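Local coordinates for stress response kinase A (Escherichia coli, PDB 1ZYL), which phosphorylates proteins on serine and threonine at the expense of ATP, and probably helps the cell withstand oxidative and envelope stress, at residues Asp80-Ala85 with His133-Lys138; Asn206-Trp209 with Phe215-Leu218. One frame throughout, in Å; residues are numbered along the deposited sequence.

Interaction 1 (Asp80-Ala85 with His133-Lys138); sequences DEVPVA and HQTGRK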
ATOM      1  N   ASP A  80      -2.727  -2.205  21.537  1.00 38.06           N
ATOM      2  CA  ASP A  80      -1.316  -2.377  21.870  1.00 36.87           C
ATOM      3  C   ASP A  80      -0.501  -1.102  21.712  1.00 38.78           C
ATOM      4  O   ASP A  80       0.725  -1.142  21.664  1.00 38.61           O
ATOM      5  CB  ASP A  80      -0.720  -3.479  21.013  1.00 33.98           C
ATOM      6  CG  ASP A  80      -1.500  -4.758  21.121  1.00 33.24           C
ATOM      7  OD1 ASP A  80      -1.858  -5.116  22.258  1.00 31.96           O
ATOM      8  OD2 ASP A  80      -1.755  -5.406  20.085  1.00 32.97           O
ATOM      9  N   GLU A  81      -1.202   0.022  21.624  1.00 41.45           N
ATOM     10  CA  GLU A  81      -0.594   1.342  21.506  1.00 43.36           C
ATOM     11  C   GLU A  81       0.281   1.589  20.278  1.00 42.21           C
ATOM     12  O   GLU A  81       1.477   1.851  20.388  1.00 41.83           O
ATOM     13  CB  GLU A  81       0.194   1.660  22.782  1.00 46.37           C
ATOM     14  CG  GLU A  81      -0.651   1.591  24.050  1.00 53.04           C
ATOM     15  CD  GLU A  81       0.127   1.962  25.303  1.00 59.15           C
ATOM     16  OE1 GLU A  81       1.193   1.355  25.554  1.00 62.66           O
ATOM     17  OE2 GLU A  81      -0.330   2.858  26.043  1.00 61.51           O
ATOM     18  N   VAL A  82      -0.332   1.509  19.105  1.00 41.11           N
ATOM     19  CA  VAL A  82       0.375   1.766  17.860  1.00 39.48           C
ATOM     20  C   VAL A  82      -0.402   2.862  17.126  1.00 38.99           C
ATOM     21  O   VAL A  82      -1.604   2.738  16.887  1.00 37.93           O
ATOM     22  CB  VAL A  82       0.471   0.495  17.002  1.00 39.47           C
ATOM     23  CG1 VAL A  82       1.231   0.788  15.720  1.00 38.51           C
ATOM     24  CG2 VAL A  82       1.176  -0.598  17.790  1.00 37.43           C
ATOM     25  N   PRO A  83       0.288   3.955  16.770  1.00 39.32           N
ATOM     26  CA  PRO A  83      -0.209   5.149  16.076  1.00 39.34           C
ATOM     27  C   PRO A  83      -1.012   4.938  14.795  1.00 39.70           C
ATOM     28  O   PRO A  83      -0.497   5.131  13.698  1.00 40.39           O
ATOM     29  CB  PRO A  83       1.066   5.948  15.809  1.00 39.99           C
ATOM     30  CG  PRO A  83       1.980   5.521  16.889  1.00 38.72           C
ATOM     31  CD  PRO A  83       1.751   4.037  16.926  1.00 39.02           C
ATOM     32  N   VAL A  84      -2.273   4.553  14.935  1.00 40.26           N
ATOM     33  CA  VAL A  84      -3.149   4.342  13.788  1.00 40.63           C
ATOM     34  C   VAL A  84      -4.558   4.736  14.205  1.00 40.73           C
ATOM     35  O   VAL A  84      -4.876   4.727  15.388  1.00 42.98           O
ATOM     36  CB  VAL A  84      -3.160   2.862  13.337  1.00 40.86           C
ATOM     37  CG1 VAL A  84      -1.765   2.420  12.951  1.00 39.82           C
ATOM     38  CG2 VAL A  84      -3.703   1.982  14.442  1.00 39.73           C
ATOM     39  N   ALA A  85      -5.404   5.090  13.250  1.00 40.07           N
ATOM     40  CA  ALA A  85      -6.770   5.460  13.594  1.00 39.06           C
ATOM     41  C   ALA A  85      -7.728   4.320  13.270  1.00 38.39           C
ATOM     42  O   ALA A  85      -7.920   3.955  12.114  1.00 38.08           O
ATOM     43  CB  ALA A  85      -7.181   6.717  12.853  1.00 38.98           C
ATOM     44  N   HIS A 133       4.406  -4.768  14.044  1.00 27.49           N
ATOM     45  CA  HIS A 133       4.644  -6.150  13.631  1.00 28.55           C
ATOM     46  C   HIS A 133       4.569  -7.105  14.807  1.00 29.19           C
ATOM     47  O   HIS A 133       4.347  -8.305  14.619  1.00 27.62           O
ATOM     48  CB  HIS A 133       5.999  -6.278  12.943  1.00 29.06           C
ATOM     49  CG  HIS A 133       6.052  -5.604  11.612  1.00 27.82           C
ATOM     50  ND1 HIS A 133       7.082  -5.796  10.721  1.00 28.24           N
ATOM     51  CD2 HIS A 133       5.196  -4.741  11.018  1.00 28.40           C
ATOM     52  CE1 HIS A 133       6.858  -5.083   9.632  1.00 29.99           C
ATOM     53  NE2 HIS A 133       5.719  -4.433   9.786  1.00 30.05           N
ATOM     54  N   GLN A 134       4.758  -6.565  16.013  1.00 28.98           N
ATOM     55  CA  GLN A 134       4.672  -7.361  17.228  1.00 29.15           C
ATOM     56  C   GLN A 134       3.225  -7.827  17.324  1.00 30.02           C
ATOM     57  O   GLN A 134       2.954  -8.994  17.616  1.00 30.23           O
ATOM     58  CB  GLN A 134       5.017  -6.513  18.443  1.00 30.57           C
ATOM     59  CG  GLN A 134       5.123  -7.302  19.737  1.00 30.79           C
ATOM     60  CD  GLN A 134       5.381  -6.416  20.941  1.00 29.88           C
ATOM     61  OE1 GLN A 134       5.755  -6.899  22.003  1.00 30.10           O
ATOM     62  NE2 GLN A 134       5.172  -5.116  20.782  1.00 29.60           N
ATOM     63  N   THR A 135       2.302  -6.899  17.068  1.00 29.50           N
ATOM     64  CA  THR A 135       0.868  -7.190  17.084  1.00 28.45           C
ATOM     65  C   THR A 135       0.577  -8.040  15.866  1.00 28.55           C
ATOM     66  O   THR A 135       0.092  -9.164  15.963  1.00 29.17           O
ATOM     67  CB  THR A 135       0.017  -5.912  16.941  1.00 27.96           C
ATOM     68  OG1 THR A 135       0.320  -5.002  18.006  1.00 31.55           O
ATOM     69  CG2 THR A 135      -1.455  -6.250  16.977  1.00 24.65           C
ATOM     70  N   GLY A 136       0.898  -7.475  14.711  1.00 28.34           N
ATOM     71  CA  GLY A 136       0.669  -8.154  13.455  1.00 28.27           C
ATOM     72  C   GLY A 136       1.088  -9.606  13.422  1.00 28.22           C
ATOM     73  O   GLY A 136       0.567 -10.373  12.616  1.00 28.35           O
ATOM     74  N   ARG A 137       2.023 -10.011  14.273  1.00 28.54           N
ATOM     75  CA  ARG A 137       2.429 -11.409  14.234  1.00 28.81           C
ATOM     76  C   ARG A 137       1.532 -12.337  15.048  1.00 26.03           C
ATOM     77  O   ARG A 137       1.597 -13.555  14.882  1.00 24.63           O
ATOM     78  CB  ARG A 137       3.894 -11.578  14.659  1.00 30.14           C
ATOM     79  CG  ARG A 137       4.293 -10.956  15.989  1.00 31.86           C
ATOM     80  CD  ARG A 137       5.694 -11.423  16.365  1.00 31.76           C
ATOM     81  NE  ARG A 137       6.557 -11.515  15.189  1.00 32.49           N
ATOM     82  CZ  ARG A 137       7.153 -10.483  14.594  1.00 33.76           C
ATOM     83  NH1 ARG A 137       7.005  -9.247  15.061  1.00 32.09           N
ATOM     84  NH2 ARG A 137       7.876 -10.689  13.503  1.00 34.21           N
ATOM     85  N   LYS A 138       0.681 -11.768  15.899  1.00 23.37           N
ATOM     86  CA  LYS A 138      -0.217 -12.575  16.718  1.00 26.28           C
ATOM     87  C   LYS A 138      -1.090 -13.564  15.917  1.00 28.69           C
ATOM     88  O   LYS A 138      -1.349 -14.681  16.370  1.00 29.29           O
ATOM     89  CB  LYS A 138      -1.074 -11.657  17.587  1.00 26.44           C
ATOM     90  CG  LYS A 138      -0.245 -10.880  18.621  1.00 27.04           C
ATOM     91  CD  LYS A 138      -1.099  -9.932  19.440  1.00 26.14           C
ATOM     92  CE  LYS A 138      -0.257  -9.118  20.404  1.00 27.59           C
ATOM     93  NZ  LYS A 138      -1.086  -8.133  21.167  1.00 27.55           N
TER
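Asp80 meets Thr135 and Lys138 through a single carboxylate oxygen, an example of one acceptor taking two donors of the same segment, a buried hydroxyl and an exposed ammonium. Thr135 OG1 donates to Asp80 OD2 over 3.0 Å, approaching on the anti side and 27° out of the carboxylate plane. Lys138 NZ reaches Asp80 OD2 from the same face, also at 3.0 Å but from higher above the plane, and forms a salt bridge. The positive charge beside this oxygen would probably favour the ionised carboxylate.

The closely packed half is the buried one. Thr135 holds OG1 anti to its carbonyl carbon (chi1 -59°), which turns the hydroxyl to the loop, and Asp80 CB lies 3.5 Å from Thr135 OG1. Val82 only grazes the same hydroxyl. On the solvent side Lys138 is exposed, and its chain, extended beyond CG, carries NZ across to the carboxylate.

Behind Asp80 a Schellman motif with Glu81 as C-prime residue closes helix 64-79, which probably corresponds to helix C of protein kinases. The contact joins the exit of that helix to the C-terminal end of helix 119-136, where Arg131 hydrogen-bonds Glu81 O, and, through Lys138, to the residues just after it.

Interaction 2 (Asn206-Trp209 with Phe215-Leu218); sequences NILW and FVDL
Ile207 and Phe215 pair across the hairpin as a non-hydrogen-bonded antiparallel pair, their CA atoms 4.7 Å apart, and illustrate how a short hairpin can bring residues inferred to bind magnesium together at its open end. Their side chains lie side by side on one face of the sheet. Ile207 CG1, placed anti to the backbone N (chi1 -167°), sits 4.3 Å from the centroid of the Phe215 ring in an off-centre CH-pi contact. Beyond this pair, Val216 N donates to Asn206 O in a nearly straight bond of 3.0 Å, with an N-H...O angle of 174°. Leu208 CD1 meets Val216 CG1 at 3.7 Å, the two side chains crossing at about a right angle.

Asn206 can be followed outward. Its CB lies 3.4 Å from Val216 O, and CG stands a little farther from the same carbonyl. At the tip the two branches part: OD1 comes within 3.9 Å of Asp217 CB, the amide and carboxylate planes standing 76° apart, while ND2 hydrogen-bonds the backbone O of Asp201, the inferred proton acceptor. That bond helps to set the rotation of the amide. Asn206 and Asp217 are the inferred magnesium ligands, and their closeness is consistent with a shared metal site, as in other kinases. Asp217 also makes a long, weak ion pair with Lys55.

Strand 207-209 is the middle strand of a three-stranded antiparallel sheet, between 112-113 and 213-215, and the Phe215 ring packs against Leu129 and Met132 of helix 119-136.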
ATOM      1  N   ASN A 206       2.176   7.552   3.393  1.00 29.68           N
ATOM      2  CA  ASN A 206       1.131   7.125   4.318  1.00 30.91           C
ATOM      3  C   ASN A 206       1.513   7.261   5.785  1.00 31.11           C
ATOM      4  O   ASN A 206       1.008   6.536   6.638  1.00 31.25           O
ATOM      5  CB  ASN A 206       0.734   5.677   4.037  1.00 32.32           C
ATOM      6  CG  ASN A 206       0.115   5.500   2.676  1.00 34.45           C
ATOM      7  OD1 ASN A 206      -0.858   6.172   2.342  1.00 37.48           O
ATOM      8  ND2 ASN A 206       0.672   4.592   1.878  1.00 33.34           N
ATOM      9  N   ILE A 207       2.406   8.184   6.087  1.00 30.46           N
ATOM     10  CA  ILE A 207       2.782   8.371   7.469  1.00 32.92           C
ATOM     11  C   ILE A 207       2.758   9.881   7.779  1.00 34.57           C
ATOM     12  O   ILE A 207       3.275  10.698   7.015  1.00 34.29           O
ATOM     13  CB  ILE A 207       4.168   7.691   7.753  1.00 31.14           C
ATOM     14  CG1 ILE A 207       4.423   7.597   9.247  1.00 30.47           C
ATOM     15  CG2 ILE A 207       5.285   8.470   7.112  1.00 33.59           C
ATOM     16  CD1 ILE A 207       4.708   8.919   9.908  1.00 31.02           C
ATOM     17  N   LEU A 208       2.105  10.236   8.884  1.00 36.34           N
ATOM     18  CA  LEU A 208       1.977  11.626   9.320  1.00 39.06           C
ATOM     19  C   LEU A 208       2.722  11.859  10.626  1.00 41.36           C
ATOM     20  O   LEU A 208       3.001  10.917  11.368  1.00 42.29           O
ATOM     21  CB  LEU A 208       0.509  11.969   9.537  1.00 38.26           C
ATOM     22  CG  LEU A 208      -0.354  12.029   8.290  1.00 38.34           C
ATOM     23  CD1 LEU A 208      -1.805  11.917   8.693  1.00 40.47           C
ATOM     24  CD2 LEU A 208      -0.083  13.322   7.545  1.00 36.87           C
ATOM     25  N   TRP A 209       3.014  13.117  10.926  1.00 43.03           N
ATOM     26  CA  TRP A 209       3.739  13.419  12.147  1.00 46.52           C
ATOM     27  C   TRP A 209       3.256  14.646  12.909  1.00 49.59           C
ATOM     28  O   TRP A 209       3.320  15.775  12.422  1.00 49.70           O
ATOM     29  CB  TRP A 209       5.233  13.559  11.830  1.00 46.72           C
ATOM     30  CG  TRP A 209       6.092  13.885  13.011  1.00 45.91           C
ATOM     31  CD1 TRP A 209       6.182  15.084  13.654  1.00 45.29           C
ATOM     32  CD2 TRP A 209       6.967  12.992  13.705  1.00 46.01           C
ATOM     33  NE1 TRP A 209       7.055  14.994  14.706  1.00 44.98           N
ATOM     34  CE2 TRP A 209       7.553  13.722  14.762  1.00 45.00           C
ATOM     35  CE3 TRP A 209       7.315  11.644  13.537  1.00 44.48           C
ATOM     36  CZ2 TRP A 209       8.469  13.151  15.649  1.00 44.72           C
ATOM     37  CZ3 TRP A 209       8.224  11.077  14.417  1.00 43.62           C
ATOM     38  CH2 TRP A 209       8.791  11.831  15.461  1.00 44.72           C
ATOM     39  N   PHE A 215       0.576   6.226  11.514  1.00 40.30           N
ATOM     40  CA  PHE A 215       0.363   5.524  10.264  1.00 38.23           C
ATOM     41  C   PHE A 215      -1.085   5.617   9.823  1.00 38.47           C
ATOM     42  O   PHE A 215      -2.013   5.445  10.619  1.00 39.61           O
ATOM     43  CB  PHE A 215       0.805   4.067  10.402  1.00 36.03           C
ATOM     44  CG  PHE A 215       2.223   3.932  10.835  1.00 35.22           C
ATOM     45  CD1 PHE A 215       2.555   3.979  12.181  1.00 35.27           C
ATOM     46  CD2 PHE A 215       3.241   3.876   9.894  1.00 33.55           C
ATOM     47  CE1 PHE A 215       3.884   3.984  12.582  1.00 34.89           C
ATOM     48  CE2 PHE A 215       4.573   3.882  10.284  1.00 33.00           C
ATOM     49  CZ  PHE A 215       4.894   3.937  11.628  1.00 33.51           C
ATOM     50  N   VAL A 216      -1.276   5.914   8.546  1.00 37.35           N
ATOM     51  CA  VAL A 216      -2.617   6.027   8.012  1.00 37.93           C
ATOM     52  C   VAL A 216      -2.777   5.128   6.805  1.00 38.34           C
ATOM     53  O   VAL A 216      -1.808   4.847   6.091  1.00 37.91           O
ATOM     54  CB  VAL A 216      -2.944   7.482   7.586  1.00 37.07           C
ATOM     55  CG1 VAL A 216      -3.008   8.369   8.803  1.00 37.82           C
ATOM     56  CG2 VAL A 216      -1.892   8.002   6.622  1.00 34.43           C
ATOM     57  N   ASP A 217      -4.007   4.662   6.606  1.00 37.35           N
ATOM     58  CA  ASP A 217      -4.348   3.831   5.463  1.00 35.53           C
ATOM     59  C   ASP A 217      -3.877   2.381   5.542  1.00 32.79           C
ATOM     60  O   ASP A 217      -2.761   2.066   5.134  1.00 32.44           O
ATOM     61  CB  ASP A 217      -3.793   4.475   4.187  1.00 38.09           C
ATOM     62  CG  ASP A 217      -4.631   4.170   2.967  1.00 40.75           C
ATOM     63  OD1 ASP A 217      -5.330   3.132   2.978  1.00 41.63           O
ATOM     64  OD2 ASP A 217      -4.582   4.960   1.994  1.00 41.24           O
ATOM     65  N   LEU A 218      -4.733   1.500   6.054  1.00 29.23           N
ATOM     66  CA  LEU A 218      -4.398   0.088   6.136  1.00 26.27           C
ATOM     67  C   LEU A 218      -5.112  -0.679   5.033  1.00 25.83           C
ATOM     68  O   LEU A 218      -5.068  -1.907   4.989  1.00 24.35           O
ATOM     69  CB  LEU A 218      -4.801  -0.495   7.486  1.00 24.94           C
ATOM     70  CG  LEU A 218      -4.161   0.046   8.763  1.00 24.70           C
ATOM     71  CD1 LEU A 218      -4.289  -1.026   9.821  1.00 23.28           C
ATOM     72  CD2 LEU A 218      -2.696   0.392   8.563  1.00 23.52           C
TER

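Interaction 2 is the more central and the larger of the two, burying 293 Å² against 132 Å², its centre about 11 Å from that of the chain, against about 17 Å for interaction 1; both are partly buried. Near the surface, charge and hydroxyl groups join a helix exit to a helix end; deeper in, strand pairing and apolar contacts shape a hairpin beside the inferred metal ligands. The two are linked directly. Pro83 O and Phe215 N are 2.7 Å apart, probably hydrogen-bonded, and Val84 CG1 packs on Phe215 O. Helix 119-136 is common to both, giving its C-terminal end to interaction 1 and an earlier apolar side to interaction 2.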